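Local coordinates for ochratoxinase (Aspergillus niger, PDB 4C65), which hydrolyses ochratoxin A to ochratoxin alpha and L-phenylalanine as a zinc-dependent carboxypeptidase of the amidohydrolase superfamily, at residues 139-151 with 174-186. Sequence-based numbering, arbitrary orientation.
Sequences SGAALSQTAGHGD and WGAGPLCIADGVE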
# COMPACT_ATOMS: atom_id res chain seq x y z
N SER A 139 -20.21 -11.01 -20.15
CA SER A 139 -18.88 -10.51 -20.45
C SER A 139 -18.05 -10.28 -19.17
O SER A 139 -16.84 -10.02 -19.25
CB SER A 139 -19.02 -9.19 -21.18
OG SER A 139 -19.73 -8.29 -20.35
N GLY A 140 -18.69 -10.38 -18.00
CA GLY A 140 -18.10 -9.87 -16.78
C GLY A 140 -18.06 -8.36 -16.95
O GLY A 140 -19.06 -7.76 -17.35
N ALA A 141 -16.91 -7.76 -16.67
CA ALA A 141 -16.76 -6.31 -16.83
C ALA A 141 -16.58 -5.92 -18.29
O ALA A 141 -15.96 -6.65 -19.06
CB ALA A 141 -15.57 -5.84 -16.06
N ALA A 142 -17.20 -4.81 -18.69
CA ALA A 142 -16.87 -4.19 -19.98
C ALA A 142 -15.45 -3.66 -19.83
O ALA A 142 -15.12 -3.10 -18.78
CB ALA A 142 -17.83 -3.04 -20.28
N LEU A 143 -14.63 -3.87 -20.86
CA LEU A 143 -13.28 -3.36 -20.84
C LEU A 143 -13.21 -1.98 -21.48
O LEU A 143 -13.73 -1.76 -22.56
CB LEU A 143 -12.34 -4.30 -21.57
CG LEU A 143 -12.30 -5.78 -21.22
CD1 LEU A 143 -11.03 -6.40 -21.79
CD2 LEU A 143 -12.35 -6.03 -19.73
N SER A 144 -12.51 -1.06 -20.82
CA SER A 144 -12.36 0.30 -21.28
C SER A 144 -10.97 0.82 -21.00
O SER A 144 -10.31 0.40 -20.05
CB SER A 144 -13.36 1.18 -20.58
OG SER A 144 -13.28 2.53 -21.00
N GLN A 145 -10.49 1.71 -21.85
CA GLN A 145 -9.29 2.47 -21.55
C GLN A 145 -9.63 3.52 -20.50
O GLN A 145 -10.79 3.88 -20.33
CB GLN A 145 -8.74 3.13 -22.82
CG GLN A 145 -9.74 4.04 -23.53
CD GLN A 145 -9.07 5.00 -24.44
OE1 GLN A 145 -8.85 4.71 -25.61
NE2 GLN A 145 -8.74 6.17 -23.92
N THR A 146 -8.60 4.02 -19.82
CA THR A 146 -8.72 5.24 -19.06
C THR A 146 -9.24 6.33 -19.98
O THR A 146 -8.83 6.44 -21.14
CB THR A 146 -7.35 5.66 -18.47
OG1 THR A 146 -6.98 4.72 -17.47
CG2 THR A 146 -7.41 7.04 -17.85
N ALA A 147 -10.20 7.10 -19.47
CA ALA A 147 -10.89 8.13 -20.30
C ALA A 147 -11.71 7.54 -21.45
O ALA A 147 -12.03 8.21 -22.42
CB ALA A 147 -9.89 9.16 -20.85
N GLY A 148 -12.06 6.27 -21.31
CA GLY A 148 -12.95 5.61 -22.28
C GLY A 148 -14.38 5.60 -21.79
O GLY A 148 -14.70 6.20 -20.77
N HIS A 149 -15.23 4.92 -22.52
CA HIS A 149 -16.65 4.98 -22.25
C HIS A 149 -17.03 4.28 -20.97
O HIS A 149 -18.02 4.60 -20.35
CB HIS A 149 -17.44 4.40 -23.42
CG HIS A 149 -18.92 4.42 -23.21
ND1 HIS A 149 -19.59 5.54 -22.78
CD2 HIS A 149 -19.86 3.47 -23.40
CE1 HIS A 149 -20.89 5.28 -22.70
NE2 HIS A 149 -21.07 4.03 -23.06
N GLY A 150 -16.20 3.34 -20.54
CA GLY A 150 -16.37 2.74 -19.23
C GLY A 150 -15.87 3.57 -18.06
O GLY A 150 -16.19 3.25 -16.92
N ASP A 151 -15.10 4.63 -18.30
CA ASP A 151 -14.56 5.41 -17.19
C ASP A 151 -15.67 6.27 -16.54
O ASP A 151 -16.63 6.65 -17.20
CB ASP A 151 -13.41 6.27 -17.69
CG ASP A 151 -12.48 6.71 -16.59
OD1 ASP A 151 -12.85 6.65 -15.38
OD2 ASP A 151 -11.35 7.17 -16.91
N TRP A 174 -11.62 -7.76 -5.91
CA TRP A 174 -10.83 -7.11 -6.94
C TRP A 174 -11.00 -7.88 -8.24
O TRP A 174 -11.06 -9.10 -8.23
CB TRP A 174 -9.36 -7.10 -6.50
CG TRP A 174 -8.37 -6.49 -7.45
CD1 TRP A 174 -8.07 -5.16 -7.59
CD2 TRP A 174 -7.54 -7.18 -8.38
NE1 TRP A 174 -7.11 -4.99 -8.53
CE2 TRP A 174 -6.76 -6.21 -9.04
CE3 TRP A 174 -7.37 -8.52 -8.70
CZ2 TRP A 174 -5.83 -6.54 -9.98
CZ3 TRP A 174 -6.44 -8.85 -9.65
CH2 TRP A 174 -5.68 -7.87 -10.29
N GLY A 175 -11.12 -7.16 -9.34
CA GLY A 175 -11.26 -7.77 -10.64
C GLY A 175 -12.66 -8.31 -10.94
O GLY A 175 -12.84 -9.00 -11.94
N ALA A 176 -13.65 -7.97 -10.10
CA ALA A 176 -15.02 -8.48 -10.31
C ALA A 176 -16.10 -7.43 -10.17
O ALA A 176 -17.01 -7.55 -9.35
CB ALA A 176 -15.28 -9.64 -9.41
N GLY A 177 -16.01 -6.38 -10.98
CA GLY A 177 -17.03 -5.34 -11.03
C GLY A 177 -17.68 -5.25 -12.39
O GLY A 177 -17.44 -6.06 -13.26
N PRO A 178 -18.49 -4.21 -12.60
CA PRO A 178 -19.16 -4.05 -13.87
C PRO A 178 -18.25 -3.50 -14.96
O PRO A 178 -18.58 -3.58 -16.13
CB PRO A 178 -20.27 -3.05 -13.57
CG PRO A 178 -19.90 -2.36 -12.33
CD PRO A 178 -18.89 -3.20 -11.61
N LEU A 179 -17.12 -3.00 -14.55
CA LEU A 179 -16.22 -2.37 -15.44
C LEU A 179 -14.77 -2.67 -15.13
O LEU A 179 -14.39 -2.87 -13.99
CB LEU A 179 -16.51 -0.88 -15.42
CG LEU A 179 -15.32 -0.01 -15.88
CD1 LEU A 179 -15.45 0.15 -17.40
CD2 LEU A 179 -15.19 1.33 -15.15
N CYS A 180 -13.97 -2.68 -16.18
CA CYS A 180 -12.57 -2.96 -16.03
C CYS A 180 -11.79 -1.96 -16.87
O CYS A 180 -11.96 -1.90 -18.08
CB CYS A 180 -12.28 -4.38 -16.46
SG CYS A 180 -10.55 -4.85 -16.28
N ILE A 181 -10.92 -1.18 -16.22
CA ILE A 181 -10.05 -0.23 -16.89
C ILE A 181 -8.66 -0.82 -17.07
O ILE A 181 -8.02 -1.28 -16.12
CB ILE A 181 -9.92 1.08 -16.08
CG1 ILE A 181 -11.27 1.66 -15.65
CG2 ILE A 181 -8.99 2.02 -16.79
CD1 ILE A 181 -12.01 2.46 -16.62
N ALA A 182 -8.18 -0.78 -18.31
CA ALA A 182 -6.86 -1.32 -18.61
C ALA A 182 -6.23 -0.48 -19.71
O ALA A 182 -6.89 -0.13 -20.68
CB ALA A 182 -6.96 -2.79 -19.03
N ASP A 183 -4.93 -0.22 -19.57
CA ASP A 183 -4.21 0.57 -20.54
C ASP A 183 -2.93 -0.13 -20.95
O ASP A 183 -2.05 -0.39 -20.13
CB ASP A 183 -3.87 1.93 -19.95
CG ASP A 183 -5.10 2.75 -19.61
OD1 ASP A 183 -5.87 3.09 -20.53
OD2 ASP A 183 -5.31 3.01 -18.41
N GLY A 184 -2.81 -0.40 -22.25
CA GLY A 184 -1.63 -1.07 -22.78
C GLY A 184 -1.82 -2.56 -22.94
O GLY A 184 -2.66 -3.17 -22.29
N VAL A 185 -1.03 -3.14 -23.84
CA VAL A 185 -1.08 -4.55 -24.15
C VAL A 185 -0.97 -5.44 -22.90
O VAL A 185 -1.64 -6.45 -22.81
CB VAL A 185 0.03 -4.90 -25.16
CG1 VAL A 185 0.37 -6.38 -25.14
CG2 VAL A 185 -0.39 -4.46 -26.56
N GLU A 186 -0.08 -5.09 -21.97
CA GLU A 186 0.15 -5.92 -20.80
C GLU A 186 -1.12 -5.97 -19.97
O GLU A 186 -1.61 -7.04 -19.64
CB GLU A 186 1.32 -5.40 -19.95
CG GLU A 186 2.65 -5.26 -20.69
CD GLU A 186 3.09 -6.55 -21.39
OE1 GLU A 186 3.46 -7.52 -20.69
OE2 GLU A 186 3.06 -6.58 -22.63
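D183 grips T146 with both carboxylate oxygens, just past the ends of two short parallel strands, 142-144 and 179-181. Four backbone bonds define that pairing: A142 N to P178 O (3.2 Å), C180 N to A142 O (2.9 Å), S144 N to C180 O (2.9 Å) and A182 N to S144 O.

From CB, the D183 side chain sets CG anti to its own carbonyl carbon and beside the backbone N (chi1 -63°), near T146 OG1 and T146 N; the D183 and T146 side chains cross at about a right angle. OD1 receives T146 N at 3.0 Å with an N-H...O angle of 156°, while OD2 takes the hydroxyl OG1 of T146 at 2.6 Å. Both bonds use syn lone pairs, so the fork fixes the carboxylate's rotation. The same oxygens form salt bridges with R193 and R190 of a neighbouring subunit, tying the strand ends to the octamer interface.

I181 lies on the face of the pair that carries A142, S144 and L179: its CG2 lies against T146 OG1 at 3.4 Å, and its CD1 reaches CA of D151 at 3.9 Å. On the face of L143 and C180, C180 CB packs against L143 CD2 at 3.7 Å, where A191 and V192 of helix 185-198 cover them; A141 CB, before the strand, also touches C180 CB.

Strand 142-144, helix 157-164 and strand 179-181 make a beta-alpha-beta unit, with 25° between the strand directions. A142 on the first strand touches K204, a ligand of both zinc ions, which places this parallel pair beside the metal centre of the twisted TIM barrel of a metal-dependent amidohydrolase.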